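Nuclear polyadenylated RNA-binding protein NAB2 (Saccharomyces cerevisiae, PDB 2V75) binds the poly(A) tails of mRNAs, shields them from the exosome, and takes part in tail-length control and nuclear mRNA export. Local coordinates at residues I13-L18 / E26-V31; E51-F56 / D62-V67; F72-A77 / E85-K90. One frame throughout, in Å; residues are numbered along the deposited sequence.

Contact 1 of 3, residues I13-L18 / E26-V31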
ATOM      1  N   ILE A  13       1.774  -6.698   2.539  1.00 35.88           N
ATOM      2  CA  ILE A  13       2.402  -5.529   3.172  1.00 38.31           C
ATOM      3  C   ILE A  13       1.508  -4.318   3.103  1.00 34.10           C
ATOM      4  O   ILE A  13       1.366  -3.558   4.058  1.00 38.08           O
ATOM      5  CB  ILE A  13       3.761  -5.203   2.521  1.00 35.20           C
ATOM      6  CG1 ILE A  13       4.808  -6.210   3.006  1.00 37.03           C
ATOM      7  CG2 ILE A  13       4.211  -3.756   2.821  1.00 37.73           C
ATOM      8  CD1 ILE A  13       6.075  -6.183   2.099  1.00 41.53           C
ATOM      9  N   VAL A  14       0.831  -4.158   1.981  1.00 38.71           N
ATOM     10  CA  VAL A  14      -0.141  -3.053   1.847  1.00 38.39           C
ATOM     11  C   VAL A  14      -1.345  -3.204   2.800  1.00 36.72           C
ATOM     12  O   VAL A  14      -1.728  -2.246   3.477  1.00 39.74           O
ATOM     13  CB  VAL A  14      -0.553  -2.898   0.368  1.00 38.58           C
ATOM     14  CG1 VAL A  14      -1.690  -1.827   0.194  1.00 38.89           C
ATOM     15  CG2 VAL A  14       0.641  -2.472  -0.479  1.00 39.12           C
ATOM     16  N   ALA A  15      -1.912  -4.403   2.854  1.00 36.28           N
ATOM     17  CA  ALA A  15      -2.929  -4.738   3.846  1.00 34.72           C
ATOM     18  C   ALA A  15      -2.494  -4.433   5.283  1.00 37.79           C
ATOM     19  O   ALA A  15      -3.294  -3.963   6.079  1.00 36.86           O
ATOM     20  CB  ALA A  15      -3.394  -6.213   3.676  1.00 37.36           C
ATOM     21  N   GLU A  16      -1.244  -4.725   5.633  1.00 36.76           N
ATOM     22  CA  GLU A  16      -0.770  -4.475   6.985  1.00 39.47           C
ATOM     23  C   GLU A  16      -0.775  -2.968   7.275  1.00 36.86           C
ATOM     24  O   GLU A  16      -1.140  -2.519   8.379  1.00 38.11           O
ATOM     25  CB  GLU A  16       0.630  -5.070   7.187  1.00 37.62           C
ATOM     26  CG  GLU A  16       0.657  -6.546   7.083  1.00 38.50           C
ATOM     27  CD  GLU A  16      -0.003  -7.245   8.247  1.00 35.79           C
ATOM     28  OE1 GLU A  16       0.040  -6.773   9.409  1.00 35.54           O
ATOM     29  OE2 GLU A  16      -0.440  -8.391   8.035  1.00 37.39           O
ATOM     30  N   LYS A  17      -0.367  -2.210   6.277  1.00 39.45           N
ATOM     31  CA  LYS A  17      -0.340  -0.738   6.387  1.00 40.70           C
ATOM     32  C   LYS A  17      -1.754  -0.188   6.542  1.00 37.58           C
ATOM     33  O   LYS A  17      -2.049   0.566   7.481  1.00 42.79           O
ATOM     34  CB  LYS A  17       0.367  -0.149   5.186  1.00 39.52           C
ATOM     35  CG  LYS A  17       0.418   1.402   5.143  1.00 42.94           C
ATOM     36  CD  LYS A  17       1.230   1.998   6.238  1.00 44.61           C
ATOM     37  CE  LYS A  17       1.237   3.522   6.030  1.00 43.68           C
ATOM     38  NZ  LYS A  17       2.201   4.205   6.884  1.00 46.08           N
ATOM     39  N   LEU A  18      -2.654  -0.640   5.670  1.00 37.46           N
ATOM     40  CA  LEU A  18      -4.084  -0.267   5.751  1.00 40.98           C
ATOM     41  C   LEU A  18      -4.722  -0.605   7.097  1.00 41.51           C
ATOM     42  O   LEU A  18      -5.512   0.164   7.681  1.00 41.06           O
ATOM     43  CB  LEU A  18      -4.824  -0.932   4.598  1.00 37.29           C
ATOM     44  CG  LEU A  18      -4.439  -0.506   3.179  1.00 39.50           C
ATOM     45  CD1 LEU A  18      -5.276  -1.394   2.211  1.00 42.25           C
ATOM     46  CD2 LEU A  18      -4.687   1.003   2.975  1.00 38.34           C
ATOM     47  N   GLU A  26     -12.853   0.620   4.592  1.00 61.37           N
ATOM     48  CA  GLU A  26     -12.989  -0.008   3.289  1.00 55.67           C
ATOM     49  C   GLU A  26     -12.470  -1.447   3.315  1.00 47.20           C
ATOM     50  O   GLU A  26     -11.770  -1.850   4.230  1.00 49.67           O
ATOM     51  CB  GLU A  26     -12.214   0.842   2.281  1.00 59.05           C
ATOM     52  CG  GLU A  26     -12.655   2.317   2.239  1.00 62.02           C
ATOM     53  CD  GLU A  26     -13.819   2.531   1.288  1.00 64.00           C
ATOM     54  OE1 GLU A  26     -14.546   1.545   1.014  1.00 62.40           O
ATOM     55  OE2 GLU A  26     -13.985   3.675   0.812  1.00 66.64           O
ATOM     56  N   ASP A  27     -12.790  -2.233   2.292  1.00 48.92           N
ATOM     57  CA  ASP A  27     -12.368  -3.624   2.222  1.00 45.17           C
ATOM     58  C   ASP A  27     -10.861  -3.610   2.022  1.00 49.66           C
ATOM     59  O   ASP A  27     -10.381  -3.192   0.950  1.00 41.03           O
ATOM     60  CB  ASP A  27     -13.132  -4.238   1.044  1.00 43.78           C
ATOM     61  CG  ASP A  27     -12.830  -5.691   0.813  1.00 45.18           C
ATOM     62  OD1 ASP A  27     -11.702  -6.169   1.054  1.00 44.55           O
ATOM     63  OD2 ASP A  27     -13.748  -6.377   0.332  1.00 49.91           O
ATOM     64  N   ILE A  28     -10.104  -4.047   3.045  1.00 46.52           N
ATOM     65  CA  ILE A  28      -8.642  -3.917   3.012  1.00 44.66           C
ATOM     66  C   ILE A  28      -8.051  -4.794   1.913  1.00 39.42           C
ATOM     67  O   ILE A  28      -7.202  -4.326   1.187  1.00 41.41           O
ATOM     68  CB  ILE A  28      -8.027  -4.245   4.383  1.00 47.86           C
ATOM     69  CG1 ILE A  28      -8.261  -3.076   5.337  1.00 49.39           C
ATOM     70  CG2 ILE A  28      -6.547  -4.524   4.291  1.00 52.05           C
ATOM     71  CD1 ILE A  28      -7.971  -3.493   6.821  1.00 47.38           C
ATOM     72  N   LYS A  29      -8.530  -6.023   1.783  1.00 39.98           N
ATOM     73  CA  LYS A  29      -7.961  -7.003   0.859  1.00 45.65           C
ATOM     74  C   LYS A  29      -8.142  -6.440  -0.553  1.00 47.28           C
ATOM     75  O   LYS A  29      -7.227  -6.482  -1.377  1.00 41.70           O
ATOM     76  CB  LYS A  29      -8.663  -8.328   1.015  1.00 50.91           C
ATOM     77  CG  LYS A  29      -8.017  -9.483   0.263  1.00 57.89           C
ATOM     78  CD  LYS A  29      -8.685 -10.844   0.548  1.00 61.01           C
ATOM     79  CE  LYS A  29      -8.147 -11.499   1.822  1.00 65.94           C
ATOM     80  NZ  LYS A  29      -6.653 -11.501   1.836  1.00 64.12           N
ATOM     81  N   TYR A  30      -9.307  -5.855  -0.809  1.00 45.32           N
ATOM     82  CA  TYR A  30      -9.569  -5.307  -2.149  1.00 42.17           C
ATOM     83  C   TYR A  30      -8.723  -4.092  -2.436  1.00 39.67           C
ATOM     84  O   TYR A  30      -8.119  -4.028  -3.518  1.00 41.09           O
ATOM     85  CB  TYR A  30     -11.028  -4.905  -2.300  1.00 40.11           C
ATOM     86  CG  TYR A  30     -11.341  -4.249  -3.637  1.00 36.16           C
ATOM     87  CD1 TYR A  30     -11.364  -4.998  -4.793  1.00 40.54           C
ATOM     88  CD2 TYR A  30     -11.636  -2.894  -3.741  1.00 37.18           C
ATOM     89  CE1 TYR A  30     -11.686  -4.410  -6.021  1.00 34.04           C
ATOM     90  CE2 TYR A  30     -11.941  -2.292  -4.981  1.00 36.11           C
ATOM     91  CZ  TYR A  30     -11.941  -3.069  -6.119  1.00 39.29           C
ATOM     92  OH  TYR A  30     -12.287  -2.540  -7.357  1.00 32.49           O
ATOM     93  N   VAL A  31      -8.691  -3.133  -1.502  1.00 38.27           N
ATOM     94  CA  VAL A  31      -7.846  -1.923  -1.657  1.00 39.25           C
ATOM     95  C   VAL A  31      -6.378  -2.358  -1.875  1.00 43.27           C
ATOM     96  O   VAL A  31      -5.697  -1.847  -2.775  1.00 38.93           O
ATOM     97  CB  VAL A  31      -7.998  -0.921  -0.499  1.00 38.96           C
ATOM     98  CG1 VAL A  31      -7.019   0.276  -0.634  1.00 38.49           C
ATOM     99  CG2 VAL A  31      -9.449  -0.423  -0.351  1.00 48.37           C
TER
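Ile28 lays its CG2 methyl on Ala15, with CG2 3.6 Å from Ala15 CB. The alanine is small enough for a close backbone approach: Ala15 CA and Ile28 CA are 5.8 Å apart. Ile28 CG2 is anti to its own backbone N, which turns this methyl toward the alanine. CG1 takes the branch beside that N (chi1 -76°) and comes 4.1 Å from Leu18 CB. Leu18 fills the next turn. Its CD1 methyl meets Val31 CG1 at 3.7 Å and also rests against the carbonyl oxygen of Ile28. These four residues are the tight part, with Leu18 and Val31 buried. Phe56 packs on Val31 from one of the loops, and Val67 of helix 61-79 packs on Leu18. Ala15 and Ile28 sit at the edge of the open side. There, Lys29 and Tyr30 leave their backbone away from helix 7-18 and are exposed, though Tyr30 touches Phe56. Exposed Asp27 is the N-cap of helix 28-40. Its OD1 accepts from Tyr30 N at 3.1 Å, and the donor sits well above the carboxylate plane. No hydrogen bond joins the segments. This is the apolar seam of two consecutive helices joined by a loop, in the all-helical, PWI-like N-terminal domain of Nab2.

Contact 2 of 3, residues E51-F56 / D62-V67; sequences ELASLF and DTLANV
Leu64 reaches from helix 61-79 to helix 45-55. Every close pair involves it, and all are van der Waals contacts, to apolar side chains and to the backbone of Ala53. The two methyls of Leu64 divide the work. CD1 presses on the backbone at Ala53, 3.6 Å from Ala53 N and 3.7 Å from Ala53 CA, with Ala53 CB a little farther off. CD2 lies against Leu52 and is 3.9 Å from Leu52 CB. In Leu64, CG is anti to the carbonyl carbon (chi1 -70°), which carries the forked end across to the other helix. Leu52 has a similar first torsion, and the two leucine side chains slant across each other. Ile35 of helix 28-40 also packs on Leu52, and Val59 of the loop touches Leu64.

No hydrogen bond crosses between the segments. Within 51-56, Ser54 OG donates to Glu51 O at 2.6 Å, and Phe56 N binds Leu52 O at 3.0 Å. Glu51 OE2 is hydrogen-bonded to Tyr34 OH of helix 28-40. Leu55 CB lies 3.4 Å above the plane of the Phe56 ring, toward its rim.

Cutting Leu64 back to an alanine removes both methyls and would probably leave a gap beside Leu52 CB and the Ala53 backbone, with that helix turn lacking its apolar partner. With no polar group bridging the segments, the pairing depends on shape and on burial of the leucines.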
ATOM      1  N   GLU A  51      -5.901   7.694  -8.635  1.00 43.40           N
ATOM      2  CA  GLU A  51      -6.857   6.663  -8.963  1.00 43.63           C
ATOM      3  C   GLU A  51      -7.545   6.226  -7.682  1.00 40.78           C
ATOM      4  O   GLU A  51      -8.770   6.081  -7.669  1.00 41.55           O
ATOM      5  CB  GLU A  51      -6.210   5.488  -9.718  1.00 43.00           C
ATOM      6  CG  GLU A  51      -7.028   4.225  -9.881  1.00 56.27           C
ATOM      7  CD  GLU A  51      -7.895   4.209 -11.138  1.00 58.31           C
ATOM      8  OE1 GLU A  51      -8.191   5.314 -11.648  1.00 53.35           O
ATOM      9  OE2 GLU A  51      -8.263   3.098 -11.595  1.00 63.03           O
ATOM     10  N   LEU A  52      -6.798   6.045  -6.599  1.00 36.17           N
ATOM     11  CA  LEU A  52      -7.388   5.600  -5.336  1.00 36.19           C
ATOM     12  C   LEU A  52      -8.381   6.647  -4.773  1.00 37.24           C
ATOM     13  O   LEU A  52      -9.442   6.306  -4.226  1.00 35.21           O
ATOM     14  CB  LEU A  52      -6.300   5.322  -4.303  1.00 37.26           C
ATOM     15  CG  LEU A  52      -5.368   4.157  -4.609  1.00 41.14           C
ATOM     16  CD1 LEU A  52      -4.108   4.150  -3.638  1.00 41.09           C
ATOM     17  CD2 LEU A  52      -6.173   2.921  -4.577  1.00 35.94           C
ATOM     18  N   ALA A  53      -7.992   7.903  -4.887  1.00 36.74           N
ATOM     19  CA  ALA A  53      -8.841   9.016  -4.470  1.00 39.72           C
ATOM     20  C   ALA A  53     -10.154   9.061  -5.237  1.00 41.08           C
ATOM     21  O   ALA A  53     -11.178   9.519  -4.699  1.00 37.63           O
ATOM     22  CB  ALA A  53      -8.131  10.342  -4.616  1.00 34.84           C
ATOM     23  N   SER A  54     -10.113   8.673  -6.510  1.00 36.81           N
ATOM     24  CA  SER A  54     -11.331   8.533  -7.283  1.00 38.31           C
ATOM     25  C   SER A  54     -12.245   7.381  -6.824  1.00 37.74           C
ATOM     26  O   SER A  54     -13.423   7.434  -7.034  1.00 35.95           O
ATOM     27  CB  SER A  54     -11.021   8.427  -8.777  1.00 42.42           C
ATOM     28  OG  SER A  54     -10.654   7.127  -9.164  1.00 47.17           O
ATOM     29  N   LEU A  55     -11.693   6.337  -6.228  1.00 34.68           N
ATOM     30  CA  LEU A  55     -12.464   5.205  -5.733  1.00 36.00           C
ATOM     31  C   LEU A  55     -12.975   5.256  -4.282  1.00 33.46           C
ATOM     32  O   LEU A  55     -13.998   4.650  -3.945  1.00 34.48           O
ATOM     33  CB  LEU A  55     -11.627   3.942  -5.886  1.00 36.58           C
ATOM     34  CG  LEU A  55     -11.951   3.195  -7.193  1.00 42.88           C
ATOM     35  CD1 LEU A  55     -11.426   3.974  -8.387  1.00 42.76           C
ATOM     36  CD2 LEU A  55     -11.312   1.823  -7.081  1.00 45.45           C
ATOM     37  N   PHE A  56     -12.265   5.974  -3.432  1.00 33.33           N
ATOM     38  CA  PHE A  56     -12.489   5.901  -1.995  1.00 36.02           C
ATOM     39  C   PHE A  56     -12.501   7.332  -1.420  1.00 40.03           C
ATOM     40  O   PHE A  56     -11.445   7.885  -1.227  1.00 32.81           O
ATOM     41  CB  PHE A  56     -11.364   5.098  -1.353  1.00 36.76           C
ATOM     42  CG  PHE A  56     -11.228   3.715  -1.966  1.00 38.07           C
ATOM     43  CD1 PHE A  56     -12.211   2.764  -1.751  1.00 42.60           C
ATOM     44  CD2 PHE A  56     -10.136   3.423  -2.775  1.00 44.30           C
ATOM     45  CE1 PHE A  56     -12.104   1.471  -2.335  1.00 40.42           C
ATOM     46  CE2 PHE A  56     -10.040   2.170  -3.385  1.00 43.61           C
ATOM     47  CZ  PHE A  56     -11.028   1.237  -3.165  1.00 38.82           C
ATOM     48  N   ASP A  62      -3.957  12.648   1.682  1.00 37.18           N
ATOM     49  CA  ASP A  62      -2.729  12.560   2.466  1.00 37.38           C
ATOM     50  C   ASP A  62      -2.495  11.119   2.930  1.00 39.03           C
ATOM     51  O   ASP A  62      -1.409  10.556   2.784  1.00 36.87           O
ATOM     52  CB  ASP A  62      -2.783  13.482   3.690  1.00 36.49           C
ATOM     53  CG  ASP A  62      -1.470  13.509   4.424  1.00 41.88           C
ATOM     54  OD1 ASP A  62      -0.514  14.107   3.898  1.00 48.32           O
ATOM     55  OD2 ASP A  62      -1.421  12.920   5.502  1.00 39.36           O
ATOM     56  N   THR A  63      -3.523  10.488   3.493  1.00 36.39           N
ATOM     57  CA  THR A  63      -3.404   9.095   3.933  1.00 35.77           C
ATOM     58  C   THR A  63      -3.134   8.137   2.775  1.00 39.07           C
ATOM     59  O   THR A  63      -2.222   7.279   2.855  1.00 40.05           O
ATOM     60  CB  THR A  63      -4.652   8.679   4.728  1.00 36.66           C
ATOM     61  OG1 THR A  63      -4.623   9.432   5.925  1.00 38.09           O
ATOM     62  CG2 THR A  63      -4.655   7.133   5.044  1.00 38.89           C
ATOM     63  N   LEU A  64      -3.817   8.339   1.662  1.00 33.76           N
ATOM     64  CA  LEU A  64      -3.579   7.487   0.492  1.00 36.09           C
ATOM     65  C   LEU A  64      -2.139   7.629   0.032  1.00 40.14           C
ATOM     66  O   LEU A  64      -1.482   6.653  -0.334  1.00 38.33           O
ATOM     67  CB  LEU A  64      -4.515   7.812  -0.683  1.00 37.47           C
ATOM     68  CG  LEU A  64      -5.981   7.415  -0.408  1.00 39.23           C
ATOM     69  CD1 LEU A  64      -6.897   8.064  -1.450  1.00 43.32           C
ATOM     70  CD2 LEU A  64      -6.078   5.888  -0.421  1.00 37.93           C
ATOM     71  N   ALA A  65      -1.661   8.864   0.011  1.00 37.40           N
ATOM     72  CA  ALA A  65      -0.278   9.105  -0.356  1.00 36.48           C
ATOM     73  C   ALA A  65       0.741   8.386   0.538  1.00 39.13           C
ATOM     74  O   ALA A  65       1.710   7.807   0.053  1.00 39.07           O
ATOM     75  CB  ALA A  65       0.027  10.614  -0.436  1.00 37.58           C
ATOM     76  N   ASN A  66       0.532   8.402   1.844  1.00 36.96           N
ATOM     77  CA  ASN A  66       1.377   7.643   2.743  1.00 39.69           C
ATOM     78  C   ASN A  66       1.390   6.157   2.418  1.00 40.35           C
ATOM     79  O   ASN A  66       2.458   5.539   2.431  1.00 37.46           O
ATOM     80  CB  ASN A  66       0.909   7.840   4.158  1.00 42.94           C
ATOM     81  CG  ASN A  66       1.808   7.103   5.148  1.00 50.99           C
ATOM     82  OD1 ASN A  66       1.347   6.310   5.969  1.00 51.75           O
ATOM     83  ND2 ASN A  66       3.116   7.386   5.069  1.00 51.83           N
ATOM     84  N   VAL A  67       0.219   5.602   2.164  1.00 38.94           N
ATOM     85  CA  VAL A  67       0.061   4.173   1.884  1.00 39.19           C
ATOM     86  C   VAL A  67       0.783   3.884   0.581  1.00 43.06           C
ATOM     87  O   VAL A  67       1.555   2.924   0.499  1.00 38.73           O
ATOM     88  CB  VAL A  67      -1.381   3.732   1.770  1.00 40.70           C
ATOM     89  CG1 VAL A  67      -1.458   2.243   1.270  1.00 38.17           C
ATOM     90  CG2 VAL A  67      -2.100   3.951   3.134  1.00 37.85           C
TER

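Contact 3 of 3, residues F72-A77 / E85-K90; sequences FFALEA and ENIVSK
Ala74 and Ile87 mark the closest backbone approach, with their CA atoms 7.0 Å apart. Both segments are regular helix, and they run in broadly opposite directions, somewhat inclined to each other. Each backbone is bonded within itself: Ala77 N reaches Phe73 O at 2.9 Å, and Ser89 N reaches Glu85 O at 2.8 Å. No hydrogen bond passes from one segment to the other.

One isoleucine does the reaching. The bond from CA to CB of Ile87 points toward helix 61-79, and its two branches end on different residues. CG2 lies 4.1 Å from Ala74 CB. The longer branch is extended, with CD1 anti to CA (chi2 -179°). That brings CD1 3.9 Å from Ala77 CB and 3.8 Å from Ala74 O, where it makes a van der Waals contact and no bond. The two alanines, three residues apart on one face of their helix, form a low surface for these methyls.

This is a helical hairpin, two consecutive helices running roughly antiparallel, in the PWI-like, all-helical N-terminal domain of Nab2. Helix 84-93, the last of five, turns back over helix 61-79 after a short connection. At the start of this last helix, Ser83 OG is hydrogen-bonded to Asn86 N.

Ile13 of helix 7-18 packs against both Ala74 and Ile87, and Leu10 of that helix also touches Ala74. Glu82, in the connecting loop, lies against Ala77, Ile87 and Lys90.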
ATOM      1  N   PHE A  72       5.472   1.585  -2.612  1.00 36.31           N
ATOM      2  CA  PHE A  72       6.556   1.596  -3.583  1.00 35.83           C
ATOM      3  C   PHE A  72       7.877   1.345  -2.874  1.00 38.33           C
ATOM      4  O   PHE A  72       8.794   0.689  -3.355  1.00 39.54           O
ATOM      5  CB  PHE A  72       6.628   2.942  -4.304  1.00 37.93           C
ATOM      6  CG  PHE A  72       5.751   3.075  -5.523  1.00 38.02           C
ATOM      7  CD1 PHE A  72       6.145   2.582  -6.755  1.00 39.57           C
ATOM      8  CD2 PHE A  72       4.585   3.808  -5.461  1.00 39.66           C
ATOM      9  CE1 PHE A  72       5.333   2.760  -7.884  1.00 41.47           C
ATOM     10  CE2 PHE A  72       3.791   4.012  -6.587  1.00 42.05           C
ATOM     11  CZ  PHE A  72       4.173   3.492  -7.807  1.00 40.62           C
ATOM     12  N   PHE A  73       8.024   1.954  -1.707  1.00 36.29           N
ATOM     13  CA  PHE A  73       9.191   1.771  -0.906  1.00 36.21           C
ATOM     14  C   PHE A  73       9.423   0.301  -0.548  1.00 37.89           C
ATOM     15  O   PHE A  73      10.534  -0.261  -0.715  1.00 39.96           O
ATOM     16  CB  PHE A  73       9.110   2.687   0.318  1.00 44.17           C
ATOM     17  CG  PHE A  73      10.439   2.996   0.930  1.00 47.15           C
ATOM     18  CD1 PHE A  73      11.158   4.158   0.636  1.00 43.07           C
ATOM     19  CD2 PHE A  73      10.995   2.079   1.802  1.00 51.39           C
ATOM     20  CE1 PHE A  73      12.380   4.410   1.237  1.00 46.72           C
ATOM     21  CE2 PHE A  73      12.232   2.318   2.408  1.00 47.23           C
ATOM     22  CZ  PHE A  73      12.913   3.492   2.121  1.00 50.33           C
ATOM     23  N   ALA A  74       8.375  -0.351  -0.058  1.00 36.16           N
ATOM     24  CA  ALA A  74       8.414  -1.766   0.310  1.00 35.48           C
ATOM     25  C   ALA A  74       8.779  -2.664  -0.886  1.00 34.85           C
ATOM     26  O   ALA A  74       9.606  -3.568  -0.734  1.00 39.24           O
ATOM     27  CB  ALA A  74       7.085  -2.185   0.893  1.00 39.56           C
ATOM     28  N   LEU A  75       8.225  -2.368  -2.060  1.00 37.70           N
ATOM     29  CA  LEU A  75       8.545  -3.100  -3.281  1.00 38.22           C
ATOM     30  C   LEU A  75      10.051  -3.028  -3.585  1.00 37.41           C
ATOM     31  O   LEU A  75      10.675  -4.041  -3.895  1.00 35.45           O
ATOM     32  CB  LEU A  75       7.689  -2.561  -4.443  1.00 40.70           C
ATOM     33  CG  LEU A  75       7.910  -3.203  -5.819  1.00 39.90           C
ATOM     34  CD1 LEU A  75       7.707  -4.736  -5.757  1.00 43.24           C
ATOM     35  CD2 LEU A  75       7.000  -2.520  -6.877  1.00 43.26           C
ATOM     36  N   GLU A  76      10.640  -1.826  -3.529  1.00 35.48           N
ATOM     37  CA  GLU A  76      12.032  -1.639  -3.801  1.00 38.55           C
ATOM     38  C   GLU A  76      12.847  -2.424  -2.804  1.00 35.72           C
ATOM     39  O   GLU A  76      13.758  -3.159  -3.169  1.00 36.32           O
ATOM     40  CB  GLU A  76      12.398  -0.154  -3.724  1.00 37.44           C
ATOM     41  CG  GLU A  76      13.866   0.105  -4.007  1.00 40.77           C
ATOM     42  CD  GLU A  76      14.344  -0.465  -5.342  1.00 44.62           C
ATOM     43  OE1 GLU A  76      13.585  -0.451  -6.340  1.00 42.79           O
ATOM     44  OE2 GLU A  76      15.521  -0.861  -5.392  1.00 40.53           O
ATOM     45  N   ALA A  77      12.463  -2.330  -1.532  1.00 38.39           N
ATOM     46  CA  ALA A  77      13.141  -3.052  -0.461  1.00 35.86           C
ATOM     47  C   ALA A  77      13.128  -4.547  -0.700  1.00 35.68           C
ATOM     48  O   ALA A  77      14.146  -5.230  -0.613  1.00 37.85           O
ATOM     49  CB  ALA A  77      12.539  -2.723   0.889  1.00 40.42           C
ATOM     50  N   GLU A  85       8.849 -10.379   6.183  1.00 38.39           N
ATOM     51  CA  GLU A  85       8.650 -10.352   7.647  1.00 41.05           C
ATOM     52  C   GLU A  85       9.167  -9.071   8.269  1.00 43.33           C
ATOM     53  O   GLU A  85       8.462  -8.431   9.043  1.00 41.66           O
ATOM     54  CB  GLU A  85       9.379 -11.513   8.332  1.00 43.42           C
ATOM     55  CG  GLU A  85       8.589 -12.776   8.205  1.00 48.76           C
ATOM     56  CD  GLU A  85       9.367 -13.923   8.879  1.00 49.16           C
ATOM     57  OE1 GLU A  85       9.558 -13.903  10.176  1.00 46.63           O
ATOM     58  OE2 GLU A  85       9.755 -14.848   8.069  1.00 52.95           O
ATOM     59  N   ASN A  86      10.415  -8.723   7.934  1.00 45.50           N
ATOM     60  CA  ASN A  86      11.075  -7.557   8.506  1.00 46.12           C
ATOM     61  C   ASN A  86      10.265  -6.311   8.154  1.00 43.26           C
ATOM     62  O   ASN A  86      10.077  -5.404   8.987  1.00 42.24           O
ATOM     63  CB  ASN A  86      12.520  -7.392   7.987  1.00 41.84           C
ATOM     64  CG  ASN A  86      13.496  -8.432   8.530  1.00 47.70           C
ATOM     65  OD1 ASN A  86      14.522  -8.711   7.884  1.00 48.89           O
ATOM     66  ND2 ASN A  86      13.204  -8.993   9.723  1.00 47.14           N
ATOM     67  N   ILE A  87       9.755  -6.279   6.921  1.00 37.75           N
ATOM     68  CA  ILE A  87       8.981  -5.141   6.465  1.00 38.10           C
ATOM     69  C   ILE A  87       7.640  -5.022   7.206  1.00 39.70           C
ATOM     70  O   ILE A  87       7.253  -3.948   7.663  1.00 41.39           O
ATOM     71  CB  ILE A  87       8.791  -5.158   4.923  1.00 40.32           C
ATOM     72  CG1 ILE A  87      10.160  -5.118   4.218  1.00 40.41           C
ATOM     73  CG2 ILE A  87       7.837  -4.036   4.530  1.00 38.89           C
ATOM     74  CD1 ILE A  87      10.059  -5.113   2.705  1.00 41.27           C
ATOM     75  N   VAL A  88       6.951  -6.148   7.333  1.00 43.22           N
ATOM     76  CA  VAL A  88       5.754  -6.248   8.166  1.00 45.51           C
ATOM     77  C   VAL A  88       6.012  -5.822   9.618  1.00 40.85           C
ATOM     78  O   VAL A  88       5.242  -5.044  10.160  1.00 42.27           O
ATOM     79  CB  VAL A  88       5.216  -7.681   8.148  1.00 39.29           C
ATOM     80  CG1 VAL A  88       4.077  -7.853   9.184  1.00 40.37           C
ATOM     81  CG2 VAL A  88       4.676  -8.064   6.759  1.00 39.36           C
ATOM     82  N   SER A  89       7.097  -6.301  10.227  1.00 42.18           N
ATOM     83  CA  SER A  89       7.380  -5.932  11.607  1.00 43.82           C
ATOM     84  C   SER A  89       7.527  -4.401  11.743  1.00 44.05           C
ATOM     85  O   SER A  89       7.023  -3.826  12.698  1.00 39.69           O
ATOM     86  CB  SER A  89       8.585  -6.716  12.183  1.00 52.35           C
ATOM     87  OG  SER A  89       8.088  -7.820  12.945  1.00 54.90           O
ATOM     88  N   LYS A  90       8.140  -3.748  10.760  1.00 39.70           N
ATOM     89  CA  LYS A  90       8.335  -2.295  10.767  1.00 41.12           C
ATOM     90  C   LYS A  90       6.982  -1.568  10.682  1.00 36.52           C
ATOM     91  O   LYS A  90       6.740  -0.605  11.417  1.00 34.11           O
ATOM     92  CB  LYS A  90       9.247  -1.865   9.604  1.00 40.56           C
ATOM     93  CG  LYS A  90      10.770  -2.078   9.820  1.00 48.19           C
ATOM     94  CD  LYS A  90      11.527  -1.888   8.504  1.00 45.26           C
ATOM     95  CE  LYS A  90      12.805  -2.722   8.404  1.00 47.83           C
ATOM     96  NZ  LYS A  90      13.591  -2.668   9.655  1.00 44.84           N
TER

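How the contacts relate
The three contacts join the five helices of one domain. Contacts 2 and 3 both use helix 61-79, near its two ends. Their centres are 19 Å apart, on opposite sides of the centre of the chain, and they do not touch. Contact 1 touches both. Toward contact 2, Val31 CG2 is 3.6 Å from Phe56 CZ, and Leu18 CD2 is 3.9 Å from Val67 CG1. Toward contact 3, Ile13 CD1 is 3.7 Å from Ile87 CG2. Helix 7-18 thus touches segments of both other contacts, through Leu18 and Ile13. The domain binds Mlp1 and is required for nuclear export of poly(A) RNA.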